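Local coordinates for SusD family protein (Bacteroides uniformis, PDB 7KV1), which probably binds beta-glucan at the cell surface as a SusD-family glycan-binding protein of a human gut Bacteroides, at residues N81-G86 against P338-T343; Y144-R149 against I200-L205; M158-F163 against A238-Y243. All coordinates share one frame; numbering follows the deposited sequence.

Interaction 1 (N81-G86 against P338-T343); sequences NFWVGG and PMRLET
Phe82 and Met339 form an isolated antiparallel beta bridge between two irregular stretches, which ties the N-terminal part of this SusD-family fold to the start of helix 341-345. Backbone hydrogen bonds flank it. Trp83 N gives its hydrogen to Pro338 O at 2.8 Å, and Arg340 N reaches Asn81 O at 3.1 Å with an N-H...O angle of 165°. Asn81 O has a second donor, Thr343 OG1, 2.8 Å away, so this buried carbonyl is gripped by two bonds; threonine suits the place, its hydroxyl taking the bond while CG2 packs beside Asn81.

Apolar packing accompanies these bonds. In Met339 a bend at chi3 (-70°) leaves the methyl CE beside the CE1/CZ corner of the Phe82 ring, and the Pro338 ring packs against Trp83 CB and Gly85 CA.

Arginine and tryptophan supply the stack. The long Arg340 chain crosses the indole, its guanidinium lying flat on the six-membered ring with planes 17° apart, an off-centre cation-pi contact. The indole N-H and Leu341 N both donate to one water. Closer to the Arg340 backbone, CG sits 3.6 Å from the centroid of the five-membered ring of Trp83, a CH-pi contact over the face.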
loop_
_atom_site.group_PDB
_atom_site.type_symbol
_atom_site.label_atom_id
_atom_site.label_comp_id
_atom_site.label_asym_id
_atom_site.label_seq_id
_atom_site.Cartn_x
_atom_site.Cartn_y
_atom_site.Cartn_z
ATOM N N ASN A 81 -13.485 4.156 2.483
ATOM C CA ASN A 81 -13.452 3.499 3.824
ATOM C C ASN A 81 -13.474 4.546 4.964
ATOM O O ASN A 81 -14.002 4.230 6.078
ATOM C CB ASN A 81 -12.231 2.611 4.013
ATOM C CG ASN A 81 -12.339 1.266 3.325
ATOM O OD1 ASN A 81 -13.449 0.739 3.169
ATOM N ND2 ASN A 81 -11.192 0.737 2.906
ATOM N N PHE A 82 -12.878 5.710 4.736
ATOM C CA PHE A 82 -12.546 6.683 5.815
ATOM C C PHE A 82 -13.025 8.074 5.429
ATOM O O PHE A 82 -13.196 8.371 4.252
ATOM C CB PHE A 82 -11.034 6.752 6.042
ATOM C CG PHE A 82 -10.472 5.474 6.602
ATOM C CD1 PHE A 82 -10.490 5.247 7.977
ATOM C CD2 PHE A 82 -10.047 4.456 5.752
ATOM C CE1 PHE A 82 -10.037 4.047 8.495
ATOM C CE2 PHE A 82 -9.553 3.276 6.284
ATOM C CZ PHE A 82 -9.570 3.061 7.647
ATOM N N TRP A 83 -13.095 8.949 6.422
ATOM C CA TRP A 83 -13.073 10.409 6.209
ATOM C C TRP A 83 -11.624 10.851 6.438
ATOM O O TRP A 83 -10.842 10.090 7.046
ATOM C CB TRP A 83 -14.053 11.110 7.149
ATOM C CG TRP A 83 -15.458 10.609 7.131
ATOM C CD1 TRP A 83 -16.139 10.105 8.192
ATOM C CD2 TRP A 83 -16.376 10.606 6.012
ATOM N NE1 TRP A 83 -17.416 9.806 7.824
ATOM C CE2 TRP A 83 -17.596 10.070 6.492
ATOM C CE3 TRP A 83 -16.280 10.957 4.658
ATOM C CZ2 TRP A 83 -18.712 9.882 5.678
ATOM C CZ3 TRP A 83 -17.387 10.792 3.850
ATOM C CH2 TRP A 83 -18.588 10.269 4.357
ATOM N N VAL A 84 -11.263 12.018 5.947
ATOM C CA VAL A 84 -9.895 12.556 6.137
ATOM C C VAL A 84 -9.732 12.979 7.607
ATOM O O VAL A 84 -8.691 12.632 8.189
ATOM C CB VAL A 84 -9.607 13.696 5.156
ATOM C CG1 VAL A 84 -8.294 14.393 5.485
ATOM C CG2 VAL A 84 -9.562 13.133 3.746
ATOM N N GLY A 85 -10.695 13.710 8.158
ATOM C CA GLY A 85 -10.637 14.173 9.558
ATOM C C GLY A 85 -9.653 15.319 9.755
ATOM O O GLY A 85 -9.567 16.214 8.871
ATOM N N GLY A 86 -8.904 15.290 10.852
ATOM C CA GLY A 86 -8.082 16.432 11.303
ATOM C C GLY A 86 -8.918 17.467 12.022
ATOM O O GLY A 86 -10.125 17.204 12.276
ATOM N N PRO A 338 -10.946 9.167 10.587
ATOM C CA PRO A 338 -12.144 8.612 11.187
ATOM C C PRO A 338 -12.662 7.535 10.229
ATOM O O PRO A 338 -12.757 7.791 8.996
ATOM C CB PRO A 338 -13.169 9.741 11.268
ATOM C CG PRO A 338 -12.429 10.993 10.933
ATOM C CD PRO A 338 -11.043 10.622 10.434
ATOM N N MET A 339 -12.981 6.377 10.786
ATOM C CA MET A 339 -13.607 5.291 10.009
ATOM C C MET A 339 -15.093 5.601 9.770
ATOM O O MET A 339 -15.845 5.880 10.757
ATOM C CB MET A 339 -13.479 3.930 10.689
ATOM C CG MET A 339 -13.901 2.826 9.726
ATOM S SD MET A 339 -13.603 1.238 10.403
ATOM C CE MET A 339 -11.818 1.271 10.317
ATOM N N ARG A 340 -15.551 5.441 8.528
ATOM C CA ARG A 340 -16.983 5.681 8.190
ATOM C C ARG A 340 -17.841 4.622 8.870
ATOM O O ARG A 340 -17.396 3.455 8.974
ATOM C CB ARG A 340 -17.254 5.701 6.687
ATOM C CG ARG A 340 -16.502 6.827 6.010
ATOM C CD ARG A 340 -16.323 6.705 4.503
ATOM N NE ARG A 340 -17.539 6.921 3.768
ATOM C CZ ARG A 340 -17.603 7.513 2.566
ATOM N NH1 ARG A 340 -16.527 8.039 1.990
ATOM N NH2 ARG A 340 -18.777 7.656 1.998
ATOM N N LEU A 341 -19.039 5.024 9.287
ATOM C CA LEU A 341 -20.032 4.097 9.890
ATOM C C LEU A 341 -20.368 2.993 8.884
ATOM O O LEU A 341 -20.549 1.832 9.275
ATOM C CB LEU A 341 -21.292 4.884 10.290
ATOM C CG LEU A 341 -22.416 4.060 10.940
ATOM C CD1 LEU A 341 -21.912 3.260 12.144
ATOM C CD2 LEU A 341 -23.575 4.970 11.356
ATOM N N GLU A 342 -20.482 3.349 7.621
ATOM C CA GLU A 342 -20.770 2.412 6.513
ATOM C C GLU A 342 -19.681 1.329 6.490
ATOM O O GLU A 342 -19.982 0.163 6.243
ATOM C CB GLU A 342 -20.903 3.249 5.230
ATOM C CG GLU A 342 -21.948 4.389 5.305
ATOM C CD GLU A 342 -21.760 5.669 6.156
ATOM O OE1 GLU A 342 -20.647 6.226 6.251
ATOM O OE2 GLU A 342 -22.781 6.166 6.704
ATOM N N THR A 343 -18.436 1.657 6.796
ATOM C CA THR A 343 -17.339 0.654 6.834
ATOM C C THR A 343 -17.539 -0.327 8.001
ATOM O O THR A 343 -17.238 -1.550 7.851
ATOM C CB THR A 343 -15.978 1.347 6.890
ATOM O OG1 THR A 343 -16.014 2.356 5.885
ATOM C CG2 THR A 343 -14.820 0.403 6.680
HETATM O O HOH W 1 -19.648 7.948 8.908
#

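Interaction 2 (Y144-R149 against I200-L205); sequences YEMQAR and IDSKVL
Met146 turns toward segment 200-205 with CG anti to its carbonyl carbon (chi1 -73°), and a bend at chi2 (-36°) then folds the thioether over Ser202. Leu205 answers with its CG placed beside its own backbone N (chi1 -61°), which directs the isobutyl group toward helix 138-162; CD2 is the branch that touches.

No hydrogen bond crosses between the segments; the contact is packing around one flexible, unbranched side chain. At its root, Met146 CB lies 3.5 Å from Leu205 CD2. Farther out, CG of Met146 is 3.7 Å from Val204 CG1, the two side chains crossing at about a right angle. At the methyl end, Met146 CE rests 3.6 Å from Ser202 CB. Methionine fits because a single chain can follow three differently shaped partners, whereas the branched valine and leucine present methyls to its flank. Leu205 CD2 also covers the base of Gln147, whose amide oxygen is engaged by Tyr55 and Arg227.

Ser202 has polar work of its own. Its OG bonds to Val199 O, one turn back, and receives a weak bond from Val204 N across the turn in which Lys203 takes positive phi.

The chain leaving helix 185-201 is thereby laid against helix 138-162. Helix 230-244 packs against Ile200, at the end of helix 185-201, and against Leu205 beyond it, while helices 44-55 and 110-129 pack on other sides of helix 138-162.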
loop_
_atom_site.group_PDB
_atom_site.type_symbol
_atom_site.label_atom_id
_atom_site.label_comp_id
_atom_site.label_asym_id
_atom_site.label_seq_id
_atom_site.Cartn_x
_atom_site.Cartn_y
_atom_site.Cartn_z
ATOM N N TYR A 144 22.861 -7.965 -4.137
ATOM C CA TYR A 144 22.790 -6.496 -3.890
ATOM C C TYR A 144 22.089 -5.828 -5.082
ATOM O O TYR A 144 21.201 -4.990 -4.875
ATOM C CB TYR A 144 24.162 -5.856 -3.640
ATOM C CG TYR A 144 24.964 -6.422 -2.492
ATOM C CD1 TYR A 144 24.369 -6.930 -1.345
ATOM C CD2 TYR A 144 26.349 -6.433 -2.555
ATOM C CE1 TYR A 144 25.120 -7.443 -0.298
ATOM C CE2 TYR A 144 27.117 -6.955 -1.528
ATOM C CZ TYR A 144 26.506 -7.464 -0.395
ATOM O OH TYR A 144 27.292 -7.964 0.607
ATOM N N GLU A 145 22.450 -6.256 -6.289
ATOM C CA GLU A 145 21.933 -5.742 -7.569
ATOM C C GLU A 145 20.416 -5.938 -7.632
ATOM O O GLU A 145 19.700 -4.981 -7.931
ATOM C CB GLU A 145 22.523 -6.493 -8.755
ATOM C CG GLU A 145 21.972 -6.004 -10.062
ATOM C CD GLU A 145 22.379 -6.792 -11.279
ATOM O OE1 GLU A 145 23.265 -7.641 -11.168
ATOM O OE2 GLU A 145 21.786 -6.561 -12.316
ATOM N N MET A 146 19.957 -7.159 -7.392
ATOM C CA MET A 146 18.528 -7.485 -7.558
ATOM C C MET A 146 17.721 -6.804 -6.451
ATOM O O MET A 146 16.598 -6.391 -6.738
ATOM C CB MET A 146 18.321 -8.996 -7.591
ATOM C CG MET A 146 18.805 -9.615 -8.914
ATOM S SD MET A 146 18.545 -8.629 -10.431
ATOM C CE MET A 146 19.591 -9.489 -11.611
ATOM N N GLN A 147 18.269 -6.646 -5.247
ATOM C CA GLN A 147 17.565 -5.906 -4.170
ATOM C C GLN A 147 17.400 -4.441 -4.609
ATOM O O GLN A 147 16.284 -3.885 -4.504
ATOM C CB GLN A 147 18.298 -6.010 -2.839
ATOM C CG GLN A 147 18.076 -7.305 -2.083
ATOM C CD GLN A 147 18.974 -7.342 -0.868
ATOM O OE1 GLN A 147 18.693 -6.728 0.149
ATOM N NE2 GLN A 147 20.067 -8.077 -0.971
ATOM N N ALA A 148 18.454 -3.826 -5.132
ATOM C CA ALA A 148 18.390 -2.415 -5.567
ATOM C C ALA A 148 17.379 -2.284 -6.713
ATOM O O ALA A 148 16.601 -1.299 -6.723
ATOM C CB ALA A 148 19.759 -1.911 -5.962
ATOM N N ARG A 149 17.361 -3.226 -7.656
ATOM C CA ARG A 149 16.462 -3.085 -8.830
ATOM C C ARG A 149 14.990 -3.245 -8.399
ATOM O O ARG A 149 14.118 -2.532 -8.929
ATOM C CB ARG A 149 16.894 -4.022 -9.951
ATOM C CG ARG A 149 18.203 -3.570 -10.598
ATOM C CD ARG A 149 18.789 -4.595 -11.542
ATOM N NE ARG A 149 17.995 -4.681 -12.752
ATOM C CZ ARG A 149 18.134 -5.622 -13.672
ATOM N NH1 ARG A 149 19.092 -6.541 -13.556
ATOM N NH2 ARG A 149 17.362 -5.615 -14.742
ATOM N N ILE A 200 12.899 -10.892 -11.709
ATOM C CA ILE A 200 12.268 -12.190 -11.327
ATOM C C ILE A 200 12.972 -13.351 -12.074
ATOM O O ILE A 200 13.323 -14.390 -11.426
ATOM C CB ILE A 200 10.746 -12.106 -11.585
ATOM C CG1 ILE A 200 10.090 -11.220 -10.526
ATOM C CG2 ILE A 200 10.114 -13.496 -11.656
ATOM C CD1 ILE A 200 8.647 -10.850 -10.817
ATOM N N ASP A 201 13.177 -13.214 -13.391
ATOM C CA ASP A 201 13.769 -14.282 -14.248
ATOM C C ASP A 201 15.218 -14.567 -13.815
ATOM O O ASP A 201 15.663 -15.679 -14.082
ATOM C CB ASP A 201 13.762 -13.926 -15.736
ATOM C CG ASP A 201 12.384 -13.877 -16.363
ATOM O OD1 ASP A 201 11.461 -14.389 -15.735
ATOM O OD2 ASP A 201 12.269 -13.359 -17.503
ATOM N N SER A 202 15.933 -13.622 -13.193
ATOM C CA SER A 202 17.299 -13.854 -12.643
ATOM C C SER A 202 17.302 -15.028 -11.644
ATOM O O SER A 202 18.369 -15.635 -11.462
ATOM C CB SER A 202 17.895 -12.612 -12.037
ATOM O OG SER A 202 17.370 -12.338 -10.738
ATOM N N LYS A 203 16.166 -15.294 -10.987
ATOM C CA LYS A 203 16.006 -16.201 -9.814
ATOM C C LYS A 203 17.156 -16.059 -8.811
ATOM O O LYS A 203 17.584 -17.086 -8.217
ATOM C CB LYS A 203 15.859 -17.642 -10.314
ATOM C CG LYS A 203 14.551 -17.923 -11.046
ATOM C CD LYS A 203 14.173 -19.395 -11.089
ATOM C CE LYS A 203 13.880 -19.879 -12.489
ATOM N NZ LYS A 203 12.669 -19.229 -13.043
ATOM N N VAL A 204 17.560 -14.823 -8.525
ATOM C CA VAL A 204 18.618 -14.475 -7.540
ATOM C C VAL A 204 18.031 -14.332 -6.132
ATOM O O VAL A 204 18.656 -14.844 -5.147
ATOM C CB VAL A 204 19.310 -13.178 -8.001
ATOM C CG1 VAL A 204 19.983 -12.419 -6.866
ATOM C CG2 VAL A 204 20.276 -13.463 -9.127
ATOM N N LEU A 205 16.922 -13.590 -5.991
ATOM C CA LEU A 205 16.419 -13.240 -4.641
ATOM C C LEU A 205 15.920 -14.500 -3.952
ATOM O O LEU A 205 15.305 -15.357 -4.570
ATOM C CB LEU A 205 15.298 -12.209 -4.760
ATOM C CG LEU A 205 15.685 -10.877 -5.401
ATOM C CD1 LEU A 205 14.471 -9.964 -5.483
ATOM C CD2 LEU A 205 16.796 -10.207 -4.623
#

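Interaction 3 (M158-F163 against A238-Y243); sequences MLWHYF and AEMVMY. With EDO (1,2-ethanediol), chain D.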
loop_
_atom_site.group_PDB
_atom_site.type_symbol
_atom_site.label_atom_id
_atom_site.label_comp_id
_atom_site.label_asym_id
_atom_site.label_seq_id
_atom_site.Cartn_x
_atom_site.Cartn_y
_atom_site.Cartn_z
ATOM N N MET A 158 5.034 3.260 -7.047
ATOM C CA MET A 158 4.331 4.303 -6.263
ATOM C C MET A 158 4.095 5.547 -7.134
ATOM O O MET A 158 2.945 6.009 -7.231
ATOM C CB MET A 158 5.131 4.663 -5.007
ATOM C CG MET A 158 4.336 5.409 -3.985
ATOM S SD MET A 158 5.328 5.629 -2.477
ATOM C CE MET A 158 5.517 3.933 -1.941
ATOM N N LEU A 159 5.125 6.042 -7.807
ATOM C CA LEU A 159 5.006 7.203 -8.732
ATOM C C LEU A 159 3.933 6.925 -9.783
ATOM O O LEU A 159 3.091 7.807 -10.046
ATOM C CB LEU A 159 6.350 7.467 -9.410
ATOM C CG LEU A 159 7.420 8.064 -8.506
ATOM C CD1 LEU A 159 8.789 7.934 -9.165
ATOM C CD2 LEU A 159 7.110 9.530 -8.173
ATOM N N TRP A 160 4.015 5.758 -10.401
ATOM C CA TRP A 160 3.111 5.342 -11.490
ATOM C C TRP A 160 1.688 5.325 -10.963
ATOM O O TRP A 160 0.809 5.846 -11.656
ATOM C CB TRP A 160 3.543 3.969 -12.008
ATOM C CG TRP A 160 2.653 3.352 -13.031
ATOM C CD1 TRP A 160 2.332 3.824 -14.269
ATOM C CD2 TRP A 160 2.032 2.063 -12.929
ATOM N NE1 TRP A 160 1.497 2.939 -14.913
ATOM C CE2 TRP A 160 1.302 1.851 -14.124
ATOM C CE3 TRP A 160 1.934 1.109 -11.907
ATOM C CZ2 TRP A 160 0.508 0.721 -14.327
ATOM C CZ3 TRP A 160 1.220 -0.045 -12.141
ATOM C CH2 TRP A 160 0.515 -0.241 -13.335
ATOM N N HIS A 161 1.456 4.774 -9.771
ATOM C CA HIS A 161 0.079 4.645 -9.208
ATOM C C HIS A 161 -0.537 6.028 -8.981
ATOM O O HIS A 161 -1.746 6.192 -9.254
ATOM C CB HIS A 161 0.070 3.832 -7.898
ATOM C CG HIS A 161 -0.178 2.366 -8.037
ATOM N ND1 HIS A 161 0.778 1.482 -8.483
ATOM C CD2 HIS A 161 -1.281 1.619 -7.787
ATOM C CE1 HIS A 161 0.298 0.259 -8.438
ATOM N NE2 HIS A 161 -0.983 0.318 -8.055
ATOM N N TYR A 162 0.239 6.966 -8.433
ATOM C CA TYR A 162 -0.276 8.294 -7.970
ATOM C C TYR A 162 -0.255 9.292 -9.126
ATOM O O TYR A 162 -1.334 9.881 -9.397
ATOM C CB TYR A 162 0.483 8.793 -6.730
ATOM C CG TYR A 162 0.017 8.101 -5.487
ATOM C CD1 TYR A 162 -1.212 8.387 -4.921
ATOM C CD2 TYR A 162 0.751 7.069 -4.945
ATOM C CE1 TYR A 162 -1.676 7.689 -3.814
ATOM C CE2 TYR A 162 0.308 6.378 -3.837
ATOM C CZ TYR A 162 -0.916 6.676 -3.279
ATOM O OH TYR A 162 -1.365 5.955 -2.215
ATOM N N PHE A 163 0.898 9.467 -9.789
ATOM C CA PHE A 163 1.103 10.529 -10.812
ATOM C C PHE A 163 1.015 9.993 -12.250
ATOM O O PHE A 163 0.690 10.794 -13.167
ATOM C CB PHE A 163 2.440 11.229 -10.590
ATOM C CG PHE A 163 2.593 11.817 -9.219
ATOM C CD1 PHE A 163 2.024 13.049 -8.913
ATOM C CD2 PHE A 163 3.266 11.119 -8.229
ATOM C CE1 PHE A 163 2.138 13.578 -7.630
ATOM C CE2 PHE A 163 3.402 11.665 -6.956
ATOM C CZ PHE A 163 2.795 12.869 -6.647
ATOM N N ALA A 238 2.042 -9.011 -9.645
ATOM C CA ALA A 238 0.586 -9.219 -9.663
ATOM C C ALA A 238 -0.088 -7.856 -9.537
ATOM O O ALA A 238 -0.979 -7.570 -10.315
ATOM C CB ALA A 238 0.164 -10.151 -8.564
ATOM N N GLU A 239 0.347 -7.050 -8.579
ATOM C CA GLU A 239 -0.233 -5.719 -8.326
ATOM C C GLU A 239 -0.185 -4.886 -9.597
ATOM O O GLU A 239 -1.223 -4.310 -9.971
ATOM C CB GLU A 239 0.537 -5.008 -7.209
ATOM C CG GLU A 239 0.019 -3.601 -6.977
ATOM C CD GLU A 239 0.672 -2.947 -5.794
ATOM O OE1 GLU A 239 0.740 -3.614 -4.719
ATOM O OE2 GLU A 239 1.109 -1.795 -5.952
ATOM N N MET A 240 0.974 -4.828 -10.249
ATOM C CA MET A 240 1.127 -3.953 -11.424
ATOM C C MET A 240 0.301 -4.487 -12.590
ATOM O O MET A 240 -0.364 -3.680 -13.272
ATOM C CB MET A 240 2.596 -3.861 -11.823
ATOM C CG MET A 240 3.382 -3.071 -10.827
ATOM S SD MET A 240 5.087 -2.766 -11.361
ATOM C CE MET A 240 4.869 -2.100 -13.014
ATOM N N VAL A 241 0.397 -5.792 -12.864
ATOM C CA VAL A 241 -0.366 -6.402 -13.981
ATOM C C VAL A 241 -1.864 -6.107 -13.738
ATOM O O VAL A 241 -2.584 -5.654 -14.665
ATOM C CB VAL A 241 -0.043 -7.906 -14.040
ATOM C CG1 VAL A 241 -1.056 -8.658 -14.871
ATOM C CG2 VAL A 241 1.353 -8.150 -14.582
ATOM N N MET A 242 -2.343 -6.295 -12.515
ATOM C CA MET A 242 -3.797 -6.096 -12.258
ATOM C C MET A 242 -4.154 -4.603 -12.415
ATOM O O MET A 242 -5.225 -4.271 -12.947
ATOM C CB MET A 242 -4.148 -6.661 -10.881
ATOM C CG MET A 242 -3.976 -8.201 -10.835
ATOM S SD MET A 242 -3.993 -8.855 -9.148
ATOM C CE MET A 242 -5.766 -8.922 -8.877
ATOM N N TYR A 243 -3.300 -3.703 -11.948
ATOM C CA TYR A 243 -3.620 -2.259 -11.954
ATOM C C TYR A 243 -3.655 -1.798 -13.408
ATOM O O TYR A 243 -4.405 -0.936 -13.731
ATOM C CB TYR A 243 -2.631 -1.426 -11.131
ATOM C CG TYR A 243 -3.195 -0.054 -10.865
ATOM C CD1 TYR A 243 -4.224 0.121 -9.963
ATOM C CD2 TYR A 243 -2.717 1.081 -11.521
ATOM C CE1 TYR A 243 -4.799 1.362 -9.759
ATOM C CE2 TYR A 243 -3.245 2.339 -11.295
ATOM C CZ TYR A 243 -4.302 2.483 -10.405
ATOM O OH TYR A 243 -4.871 3.708 -10.194
HETATM C C1 EDO D . 1.682 1.792 -4.939
HETATM O O1 EDO D . 2.788 2.250 -4.176
HETATM C C2 EDO D . 0.815 0.855 -4.188
HETATM O O2 EDO D . 1.507 -0.337 -3.819
HETATM O O HOH W 2 -3.584 5.786 -11.012
#
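The ring of Tyr243 lies over one face of the His161 imidazole, and 1,2-ethanediol, probably from the crystallisation liquor, covers the opposite face through its C1. The His161 and Tyr243 rings form a face-to-face stack, with centroids 4.3 Å apart and planes at 28°. Against Trp160 the same tyrosine turns its edge: CD2 approaches the face of the indole six-membered ring, the planes standing at 81° in a T-shaped pair. The indole rim meets Met240, with CH2 of Trp160 3.6 Å from Met240 O and CZ3 beside the Met240 CG methylene.

Tyr243 reaches between its two partners because CG is anti to the backbone N (chi1 -165°). Tyrosine suits the spot by offering a wide face, an edge and a polar end together; its OH gives a hydrogen bond to a water that also bonds His161 O, spanning the two helices at 2.6 Å on each side.

The carboxylate of Glu239 stands almost perpendicular to the imidazole, with OE2 3.3 Å from His161 CE1. That oxygen accepts from the diol O2 at 2.6 Å and from Asn157 ND2, while the backbone O of Asn157 accepts from His161 ND1, probably steadying the ring's rotation.

The axes of 158-162 and 238-243 approach to 12.0 Å and run roughly parallel. Their parent helices, 138-162 and 230-244, are joined here by an aromatic cluster within the SusD-type, TPR-related helical framework.

How the interactions relate
Helix 138-162 is the common element of interactions 2 and 3: residues 144-149 and, farther along it, 158-163 meet successive parts of the chain, first the residues that follow helix 185-201 and then helix 230-244. These contacts have centres 20 Å apart and nearest atoms about 7 Å apart, and their segments alternate in sequence. Interaction 1 spans both, since its segments enclose the other four along the chain. It lies about 39 Å from interaction 2, across the chain's centre, and 24 Å from interaction 3, centre to centre. None of the three includes a residue of the cobalt hexammine pocket around Leu260, Arg267 and Tyr408; only interaction 3 holds a small molecule, the diol.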